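Local coordinates for protein salmonella plasmid virulence: SpvB (Salmonella typhimurium, PDB 6P0X) that is the N-terminal domain of a secreted virulence toxin that probably ADP-ribosylates actin on an arginine, blocking its polymerisation, at residues N42-S50 with L311-L322; A90-A98 with Q106-Q114. One frame throughout, in Å; residues are numbered along the deposited sequence. Where two conformers were deposited one is given.

Contact 1 of 2, residues N42-S50 with L311-L322; sequences NGPFGVGWS and LEYDENPILTQL. With AKR (acrylic acid), chain E.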
loop_
_atom_site.group_PDB
_atom_site.type_symbol
_atom_site.label_atom_id
_atom_site.label_comp_id
_atom_site.label_asym_id
_atom_site.label_seq_id
_atom_site.Cartn_x
_atom_site.Cartn_y
_atom_site.Cartn_z
ATOM N N ASN A 42 -13.215 10.791 -5.076
ATOM C CA ASN A 42 -13.702 9.620 -4.366
ATOM C C ASN A 42 -12.589 8.583 -4.217
ATOM O O ASN A 42 -11.572 8.617 -4.910
ATOM C CB ASN A 42 -14.898 9.011 -5.100
ATOM C CG ASN A 42 -15.891 8.357 -4.155
ATOM O OD1 ASN A 42 -15.555 8.026 -3.019
ATOM N ND2 ASN A 42 -17.120 8.160 -4.626
ATOM N N GLY A 43 -12.803 7.645 -3.296
ATOM C CA GLY A 43 -11.840 6.606 -3.015
ATOM C C GLY A 43 -12.309 5.709 -1.885
ATOM O O GLY A 43 -13.499 5.672 -1.554
ATOM N N PRO A 44 -11.383 4.965 -1.270
ATOM C CA PRO A 44 -11.782 4.008 -0.222
ATOM C C PRO A 44 -12.358 4.664 1.023
ATOM O O PRO A 44 -12.922 3.955 1.866
ATOM C CB PRO A 44 -10.480 3.259 0.106
ATOM C CG PRO A 44 -9.476 3.674 -0.928
ATOM C CD PRO A 44 -9.934 4.957 -1.534
ATOM N N PHE A 45 -12.238 5.984 1.172
ATOM C CA PHE A 45 -12.800 6.690 2.316
ATOM C C PHE A 45 -13.859 7.698 1.892
ATOM O O PHE A 45 -14.154 8.639 2.639
ATOM C CB PHE A 45 -11.692 7.379 3.115
ATOM C CG PHE A 45 -10.716 6.425 3.738
ATOM C CD1 PHE A 45 -10.962 5.873 4.986
ATOM C CD2 PHE A 45 -9.555 6.071 3.072
ATOM C CE1 PHE A 45 -10.064 4.991 5.562
ATOM C CE2 PHE A 45 -8.653 5.188 3.642
ATOM C CZ PHE A 45 -8.912 4.645 4.890
ATOM N N GLY A 46 -14.440 7.518 0.710
ATOM C CA GLY A 46 -15.422 8.453 0.213
ATOM C C GLY A 46 -14.778 9.701 -0.359
ATOM O O GLY A 46 -13.558 9.797 -0.533
ATOM N N VAL A 47 -15.633 10.679 -0.652
ATOM C CA VAL A 47 -15.179 11.912 -1.283
ATOM C C VAL A 47 -14.391 12.746 -0.281
ATOM O O VAL A 47 -14.809 12.922 0.870
ATOM C CB VAL A 47 -16.380 12.688 -1.844
ATOM C CG1 VAL A 47 -15.955 14.065 -2.331
ATOM C CG2 VAL A 47 -17.021 11.899 -2.973
ATOM N N GLY A 48 -13.240 13.258 -0.717
ATOM C CA GLY A 48 -12.476 14.229 0.038
ATOM C C GLY A 48 -11.465 13.658 1.017
ATOM O O GLY A 48 -10.476 14.329 1.326
ATOM N N TRP A 49 -11.689 12.453 1.524
ATOM C CA TRP A 49 -10.785 11.847 2.490
ATOM C C TRP A 49 -9.865 10.844 1.810
ATOM O O TRP A 49 -10.251 10.171 0.850
ATOM C CB TRP A 49 -11.558 11.149 3.613
ATOM C CG TRP A 49 -12.207 12.081 4.580
ATOM C CD1 TRP A 49 -13.482 12.560 4.529
ATOM C CD2 TRP A 49 -11.613 12.639 5.759
ATOM N NE1 TRP A 49 -13.720 13.387 5.602
ATOM C CE2 TRP A 49 -12.588 13.452 6.372
ATOM C CE3 TRP A 49 -10.353 12.531 6.354
ATOM C CZ2 TRP A 49 -12.342 14.153 7.551
ATOM C CZ3 TRP A 49 -10.108 13.231 7.525
ATOM C CH2 TRP A 49 -11.100 14.029 8.112
ATOM N N SER A 50 -8.644 10.736 2.329
ATOM C CA SER A 50 -7.671 9.808 1.777
ATOM C C SER A 50 -6.687 9.386 2.857
ATOM O O SER A 50 -6.376 10.149 3.776
ATOM C CB SER A 50 -6.908 10.423 0.601
ATOM O OG SER A 50 -6.242 11.603 1.007
ATOM N N LEU A 311 -15.675 4.565 11.703
ATOM C CA LEU A 311 -16.035 5.607 10.757
ATOM C C LEU A 311 -17.499 5.449 10.376
ATOM O O LEU A 311 -17.953 4.339 10.081
ATOM C CB LEU A 311 -15.156 5.523 9.509
ATOM C CG LEU A 311 -13.644 5.437 9.740
ATOM C CD1 LEU A 311 -12.913 5.137 8.438
ATOM C CD2 LEU A 311 -13.104 6.707 10.385
ATOM N N GLU A 312 -18.237 6.551 10.404
ATOM C CA GLU A 312 -19.627 6.594 9.977
ATOM C C GLU A 312 -19.720 7.430 8.710
ATOM O O GLU A 312 -19.180 8.547 8.659
ATOM C CB GLU A 312 -20.521 7.184 11.070
ATOM C CG GLU A 312 -20.422 6.478 12.412
ATOM C CD GLU A 312 -21.338 7.088 13.455
ATOM O OE1 GLU A 312 -22.522 7.333 13.138
ATOM O OE2 GLU A 312 -20.873 7.325 14.590
ATOM N N TYR A 313 -20.438 6.905 7.717
ATOM C CA TYR A 313 -20.547 7.498 6.394
ATOM C C TYR A 313 -21.993 7.846 6.082
ATOM O O TYR A 313 -22.926 7.187 6.553
ATOM C CB TYR A 313 -20.057 6.545 5.297
ATOM C CG TYR A 313 -18.574 6.288 5.268
ATOM C CD1 TYR A 313 -17.717 7.136 4.579
ATOM C CD2 TYR A 313 -18.032 5.181 5.903
ATOM C CE1 TYR A 313 -16.361 6.898 4.540
ATOM C CE2 TYR A 313 -16.679 4.935 5.869
ATOM C CZ TYR A 313 -15.847 5.797 5.186
ATOM O OH TYR A 313 -14.494 5.558 5.147
ATOM N N ASP A 314 -22.167 8.878 5.261
ATOM C CA ASP A 314 -23.435 9.118 4.582
ATOM C C ASP A 314 -23.347 8.369 3.258
ATOM O O ASP A 314 -22.672 8.817 2.329
ATOM C CB ASP A 314 -23.670 10.608 4.364
ATOM C CG ASP A 314 -24.010 11.343 5.644
ATOM O OD1 ASP A 314 -24.694 10.759 6.513
ATOM O OD2 ASP A 314 -23.591 12.513 5.782
ATOM N N GLU A 315 -24.014 7.222 3.166
ATOM C CA GLU A 315 -23.948 6.396 1.967
ATOM C C GLU A 315 -25.166 6.642 1.097
ATOM O O GLU A 315 -26.302 6.614 1.582
ATOM C CB GLU A 315 -23.859 4.902 2.271
ATOM C CG GLU A 315 -22.484 4.390 2.611
ATOM C CD GLU A 315 -22.360 2.905 2.295
ATOM O OE1 GLU A 315 -22.353 2.084 3.235
ATOM O OE2 GLU A 315 -22.298 2.564 1.091
ATOM N N ASN A 316 -24.920 6.865 -0.186
ATOM C CA ASN A 316 -25.971 6.982 -1.182
ATOM C C ASN A 316 -25.372 6.628 -2.536
ATOM O O ASN A 316 -24.143 6.588 -2.681
ATOM C CB ASN A 316 -26.579 8.398 -1.177
ATOM C CG ASN A 316 -25.613 9.458 -1.662
ATOM O OD1 ASN A 316 -25.185 9.451 -2.814
ATOM N ND2 ASN A 316 -25.256 10.379 -0.774
ATOM N N PRO A 317 -26.206 6.340 -3.540
ATOM C CA PRO A 317 -25.654 5.941 -4.845
ATOM C C PRO A 317 -24.883 7.040 -5.561
ATOM O O PRO A 317 -24.080 6.719 -6.444
ATOM C CB PRO A 317 -26.899 5.528 -5.643
ATOM C CG PRO A 317 -27.917 5.175 -4.599
ATOM C CD PRO A 317 -27.661 6.112 -3.463
ATOM N N ILE A 318 -25.081 8.313 -5.211
ATOM C CA ILE A 318 -24.362 9.392 -5.885
ATOM C C ILE A 318 -22.961 9.562 -5.308
ATOM O O ILE A 318 -21.968 9.552 -6.043
ATOM C CB ILE A 318 -25.169 10.701 -5.811
ATOM C CG1 ILE A 318 -26.530 10.518 -6.480
ATOM C CG2 ILE A 318 -24.406 11.840 -6.468
ATOM C CD1 ILE A 318 -27.460 11.696 -6.301
ATOM N N LEU A 319 -22.854 9.723 -3.991
ATOM C CA LEU A 319 -21.563 9.910 -3.347
ATOM C C LEU A 319 -21.648 9.401 -1.917
ATOM O O LEU A 319 -22.700 9.465 -1.275
ATOM C CB LEU A 319 -21.125 11.382 -3.331
ATOM C CG LEU A 319 -21.392 12.115 -2.004
ATOM C CD1 LEU A 319 -20.140 12.789 -1.470
ATOM C CD2 LEU A 319 -22.529 13.116 -2.118
ATOM N N THR A 320 -20.538 8.865 -1.435
ATOM C CA THR A 320 -20.388 8.522 -0.030
ATOM C C THR A 320 -19.498 9.561 0.636
ATOM O O THR A 320 -18.406 9.856 0.141
ATOM C CB THR A 320 -19.798 7.123 0.133
ATOM O OG1 THR A 320 -20.743 6.158 -0.345
ATOM C CG2 THR A 320 -19.509 6.853 1.592
ATOM N N GLN A 321 -19.965 10.111 1.754
ATOM C CA GLN A 321 -19.235 11.139 2.483
ATOM C C GLN A 321 -19.080 10.716 3.934
ATOM O O GLN A 321 -20.059 10.320 4.577
ATOM C CB GLN A 321 -19.960 12.488 2.408
ATOM C CG GLN A 321 -19.181 13.645 3.012
ATOM C CD GLN A 321 -17.996 14.051 2.161
ATOM O OE1 GLN A 321 -18.101 14.143 0.938
ATOM N NE2 GLN A 321 -16.858 14.291 2.801
ATOM N N LEU A 322 -17.859 10.815 4.451
ATOM C CA LEU A 322 -17.626 10.525 5.858
ATOM C C LEU A 322 -18.309 11.580 6.715
ATOM O O LEU A 322 -18.144 12.783 6.487
ATOM C CB LEU A 322 -16.130 10.492 6.165
ATOM C CG LEU A 322 -15.796 10.283 7.645
ATOM C CD1 LEU A 322 -15.811 8.799 7.980
ATOM C CD2 LEU A 322 -14.458 10.911 8.016
HETATM C CA AKR E . -23.597 10.840 15.462
HETATM C CB AKR E . -24.248 11.868 15.971
HETATM C C AKR E . -23.044 9.749 16.377
HETATM O O AKR E . -21.805 9.522 16.427
HETATM O OXT AKR E . -23.832 9.072 17.087
HETATM O O HOH W 1 -15.907 10.844 2.574
HETATM O O HOH W 2 -16.584 14.669 5.389
#

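Contact 2 of 2, residues A90-A98 with Q106-Q114; sequences APNPVTCFA and QSYTVTRYQ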
loop_
_atom_site.group_PDB
_atom_site.type_symbol
_atom_site.label_atom_id
_atom_site.label_comp_id
_atom_site.label_asym_id
_atom_site.label_seq_id
_atom_site.Cartn_x
_atom_site.Cartn_y
_atom_site.Cartn_z
ATOM N N ALA A 90 30.213 5.293 -13.257
ATOM C CA ALA A 90 28.968 4.820 -12.655
ATOM C C ALA A 90 27.987 4.468 -13.761
ATOM O O ALA A 90 27.095 5.255 -14.103
ATOM C CB ALA A 90 28.381 5.870 -11.709
ATOM N N PRO A 91 28.120 3.281 -14.349
ATOM C CA PRO A 91 27.186 2.878 -15.404
ATOM C C PRO A 91 25.772 2.744 -14.864
ATOM O O PRO A 91 25.554 2.377 -13.708
ATOM C CB PRO A 91 27.739 1.528 -15.876
ATOM C CG PRO A 91 28.588 1.042 -14.744
ATOM C CD PRO A 91 29.171 2.274 -14.122
ATOM N N ASN A 92 24.809 3.064 -15.717
ATOM C CA ASN A 92 23.400 2.934 -15.381
ATOM C C ASN A 92 22.666 2.462 -16.628
ATOM O O ASN A 92 22.692 3.148 -17.658
ATOM C CB ASN A 92 22.835 4.265 -14.878
ATOM C CG ASN A 92 21.478 4.114 -14.221
ATOM O OD1 ASN A 92 21.156 3.066 -13.659
ATOM N ND2 ASN A 92 20.669 5.166 -14.288
ATOM N N PRO A 93 21.996 1.301 -16.585
ATOM C CA PRO A 93 21.789 0.407 -15.438
ATOM C C PRO A 93 22.987 -0.483 -15.098
ATOM O O PRO A 93 23.965 -0.521 -15.846
ATOM C CB PRO A 93 20.611 -0.457 -15.894
ATOM C CG PRO A 93 20.787 -0.543 -17.369
ATOM C CD PRO A 93 21.330 0.792 -17.799
ATOM N N VAL A 94 22.900 -1.186 -13.968
ATOM C CA VAL A 94 23.878 -2.197 -13.587
ATOM C C VAL A 94 23.172 -3.547 -13.506
ATOM O O VAL A 94 21.945 -3.636 -13.516
ATOM C CB VAL A 94 24.589 -1.872 -12.257
ATOM C CG1 VAL A 94 25.232 -0.502 -12.319
ATOM C CG2 VAL A 94 23.609 -1.957 -11.091
ATOM N N THR A 95 23.968 -4.607 -13.445
ATOM C CA THR A 95 23.456 -5.956 -13.246
ATOM C C THR A 95 23.744 -6.380 -11.814
ATOM O O THR A 95 24.886 -6.289 -11.354
ATOM C CB THR A 95 24.088 -6.939 -14.232
ATOM O OG1 THR A 95 23.737 -6.563 -15.569
ATOM C CG2 THR A 95 23.587 -8.353 -13.964
ATOM N N CYS A 96 22.712 -6.841 -11.115
ATOM C CA CYS A 96 22.812 -7.188 -9.705
ATOM C C CYS A 96 22.426 -8.645 -9.501
ATOM O O CYS A 96 21.352 -9.076 -9.930
ATOM C CB CYS A 96 21.928 -6.281 -8.843
ATOM S SG CYS A 96 22.542 -4.590 -8.653
ATOM N N PHE A 97 23.308 -9.399 -8.846
ATOM C CA PHE A 97 23.058 -10.793 -8.503
ATOM C C PHE A 97 22.689 -10.985 -7.037
ATOM O O PHE A 97 22.221 -12.068 -6.669
ATOM C CB PHE A 97 24.289 -11.655 -8.813
ATOM C CG PHE A 97 24.704 -11.641 -10.258
ATOM C CD1 PHE A 97 24.165 -12.553 -11.156
ATOM C CD2 PHE A 97 25.657 -10.736 -10.713
ATOM C CE1 PHE A 97 24.555 -12.550 -12.486
ATOM C CE2 PHE A 97 26.052 -10.726 -12.040
ATOM C CZ PHE A 97 25.502 -11.634 -12.930
ATOM N N ALA A 98 22.899 -9.975 -6.197
ATOM C CA ALA A 98 22.679 -10.112 -4.766
ATOM C C ALA A 98 22.479 -8.731 -4.161
ATOM O O ALA A 98 22.862 -7.719 -4.747
ATOM C CB ALA A 98 23.852 -10.829 -4.090
ATOM N N GLN A 106 17.707 -15.171 -9.628
ATOM C CA GLN A 106 17.889 -14.539 -10.925
ATOM C C GLN A 106 18.622 -13.220 -10.739
ATOM O O GLN A 106 18.586 -12.610 -9.669
ATOM C CB GLN A 106 16.542 -14.291 -11.630
ATOM C CG GLN A 106 15.748 -13.137 -11.021
ATOM C CD GLN A 106 14.453 -12.831 -11.757
ATOM O OE1 GLN A 106 14.397 -12.862 -12.985
ATOM N NE2 GLN A 106 13.407 -12.521 -11.001
ATOM N N SER A 107 19.299 -12.783 -11.793
ATOM C CA SER A 107 19.921 -11.470 -11.769
ATOM C C SER A 107 18.906 -10.401 -12.173
ATOM O O SER A 107 17.850 -10.690 -12.745
ATOM C CB SER A 107 21.143 -11.429 -12.686
ATOM O OG SER A 107 20.761 -11.544 -14.045
ATOM N N TYR A 108 19.234 -9.152 -11.852
ATOM C CA TYR A 108 18.335 -8.025 -12.045
ATOM C C TYR A 108 19.041 -6.905 -12.794
ATOM O O TYR A 108 20.196 -6.582 -12.504
ATOM C CB TYR A 108 17.821 -7.486 -10.699
ATOM C CG TYR A 108 16.807 -8.380 -10.028
ATOM C CD1 TYR A 108 17.211 -9.420 -9.201
ATOM C CD2 TYR A 108 15.448 -8.185 -10.219
ATOM C CE1 TYR A 108 16.289 -10.244 -8.585
ATOM C CE2 TYR A 108 14.516 -9.006 -9.610
ATOM C CZ TYR A 108 14.941 -10.033 -8.793
ATOM O OH TYR A 108 14.020 -10.853 -8.184
ATOM N N THR A 109 18.343 -6.326 -13.765
ATOM C CA THR A 109 18.750 -5.052 -14.342
ATOM C C THR A 109 18.239 -3.944 -13.431
ATOM O O THR A 109 17.027 -3.838 -13.193
ATOM C CB THR A 109 18.201 -4.892 -15.759
ATOM O OG1 THR A 109 18.748 -5.912 -16.605
ATOM C CG2 THR A 109 18.564 -3.524 -16.318
ATOM N N VAL A 110 19.156 -3.144 -12.893
ATOM C CA VAL A 110 18.837 -2.142 -11.883
ATOM C C VAL A 110 19.164 -0.772 -12.454
ATOM O O VAL A 110 20.325 -0.490 -12.780
ATOM C CB VAL A 110 19.605 -2.391 -10.576
ATOM C CG1 VAL A 110 19.276 -1.312 -9.554
ATOM C CG2 VAL A 110 19.277 -3.778 -10.038
ATOM N N THR A 111 18.144 0.076 -12.558
ATOM C CA THR A 111 18.262 1.402 -13.153
ATOM C C THR A 111 17.968 2.448 -12.090
ATOM O O THR A 111 16.885 2.442 -11.497
ATOM C CB THR A 111 17.297 1.559 -14.332
ATOM O OG1 THR A 111 17.460 0.461 -15.241
ATOM C CG2 THR A 111 17.557 2.867 -15.066
ATOM N N ARG A 112 18.916 3.347 -11.858
ATOM C CA ARG A 112 18.706 4.417 -10.894
ATOM C C ARG A 112 17.874 5.533 -11.515
ATOM O O ARG A 112 18.111 5.947 -12.654
ATOM C CB ARG A 112 20.043 4.983 -10.418
ATOM C CG ARG A 112 19.886 6.226 -9.557
ATOM C CD ARG A 112 21.136 6.551 -8.767
ATOM N NE ARG A 112 20.891 7.655 -7.846
ATOM C CZ ARG A 112 21.842 8.367 -7.250
ATOM N NH1 ARG A 112 23.123 8.102 -7.481
ATOM N NH2 ARG A 112 21.508 9.352 -6.426
ATOM N N TYR A 113 16.901 6.027 -10.756
ATOM C CA TYR A 113 16.074 7.152 -11.165
ATOM C C TYR A 113 16.200 8.275 -10.148
ATOM O O TYR A 113 16.458 8.036 -8.965
ATOM C CB TYR A 113 14.598 6.748 -11.320
ATOM C CG TYR A 113 14.300 5.995 -12.596
ATOM C CD1 TYR A 113 14.527 4.627 -12.699
ATOM C CD2 TYR A 113 13.797 6.661 -13.704
ATOM C CE1 TYR A 113 14.252 3.945 -13.877
ATOM C CE2 TYR A 113 13.521 5.992 -14.880
ATOM C CZ TYR A 113 13.749 4.636 -14.963
ATOM O OH TYR A 113 13.470 3.985 -16.141
ATOM N N GLN A 114 16.004 9.503 -10.616
ATOM C CA GLN A 114 16.132 10.672 -9.758
ATOM C C GLN A 114 15.162 11.736 -10.233
ATOM O O GLN A 114 14.720 11.708 -11.388
ATOM C CB GLN A 114 17.574 11.198 -9.770
ATOM C CG GLN A 114 18.003 11.818 -11.088
ATOM C CD GLN A 114 19.467 12.198 -11.094
ATOM O OE1 GLN A 114 20.326 11.375 -10.779
ATOM N NE2 GLN A 114 19.762 13.443 -11.455
HETATM O O HOH W 3 21.254 -7.014 -16.237
#

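Contact 1 of 2, residues N42-S50 with L311-L322
Gly46 and Thr320 bring the two backbones together, and the one direct backbone bond follows at the next residue: Val47 N donates to Thr320 O over 3.0 Å in a nearly straight bond (165°). A type I turn from Gly43 to Gly46, closed by Gly46 N to Gly43 O, leads into this bond; in the 311-322 hairpin the strands pair through Asp314 and Gln321. A bridging water extends the backbone link, donating to the carbonyls of Phe45 and Val47 and accepting from Leu322 N. Gln321 leaves its strand pointing away from 42-50, but its chain bends at chi2 (72°) and carries the amide back, where NE2 gives Val47 O a weak bond of 3.1 Å (121°). The same NE2 donates to a second water, which also accepts from Trp49 NE1 and donates to Leu322 O. Leu322 lays CD2 over one face of the Trp49 indole, 3.7 Å from the centroid of the five-membered ring, a CH-pi contact. The Tyr313 ring turns its edge to the Phe45 carbonyl, with CE1 3.4 Å from Phe45 O, while its hydroxyl is hydrogen-bonded to Cys286 O. Val47 CG2 meets Leu319 CD1 at 3.6 Å, and Leu311 CD1 comes to the edge of the Phe45 ring. The 42-50 segment packs against the end of the hairpin, touching both strands 304-314 and 321-328 and the returning side of their connection. Trp49 and Phe45 also touch Leu34 of strand 33-36, and Leu18 of strand 16-19 lies against both Trp49 and Leu311, joining the small three-stranded sheet to this hairpin.

Contact 2 of 2, residues A90-A98 with Q106-Q114
Ser107 begins the contact by setting CB against the Phe97 ring, 3.6 Å from Phe97 CD1, while its OG is hydrogen-bonded to Asn130 ND2. Tyr108 follows in a hydrogen-bonded antiparallel pair with Cys96, each backbone N donating to the other's carbonyl; Cys96 O also lies near the plane of the Tyr108 ring, at its edge. Thr109 faces Thr95 in a non-hydrogen-bonded pair, and a water joins their hydroxyls, 2.8 Å from Thr109 OG1 and 2.6 Å from Thr95 OG1. Thr109 OG1 is also hydrogen-bonded to Asn130 OD1, and its CG2 lies beside the Pro93 ring. At Val110 the reciprocal backbone bonds return, this time with Val94. The side chain sits on the same sheet face as Cys96 and Val94: Val110 CG2 lies 3.8 Å from Cys96 CB, and Val110 CB approaches Val94 CG2. Thr111 lies alongside Pro93, whose CB is 3.3 Å from Thr111 OG1; a cis peptide precedes this proline. Beyond it the strand pairing passes to a side chain. A chi1 of -167° swings the Asn92 amide away from its own N and across to the Arg112 backbone: OD1 accepts from Arg112 N at 2.9 Å, and ND2 donates in the carbonyl plane, on a lone pair of Arg112 O, at 3.1 Å. The two bonds fix the amide's orientation, and ND2 has a further acceptor in Thr84 O. The whole is a short antiparallel pairing in which strand 94-96 lies along strand 107-115 at the protein surface, and an asparagine amide takes over from the backbone before the shorter strand begins.

Overall arrangement
From the N terminus, the chain runs through strands 16-19 and 33-36 before reaching segment 42-50, whose partner in contact 1 comes only near the C-terminal end, with 260 residues in between. Contact 1 thus closes a very long loop and ties the small N-terminal sheet to the hairpin of strands 304-314 and 321-328. Contact 2 is nested inside that loop and is local, with seven residues between its segments; it joins strand 94-96 to strand 107-115, which pairs in turn with strands 81-83 and 123-129. The two contacts lie on opposite sides of the chain's centre, with their own centres about 42 Å apart, and do not touch.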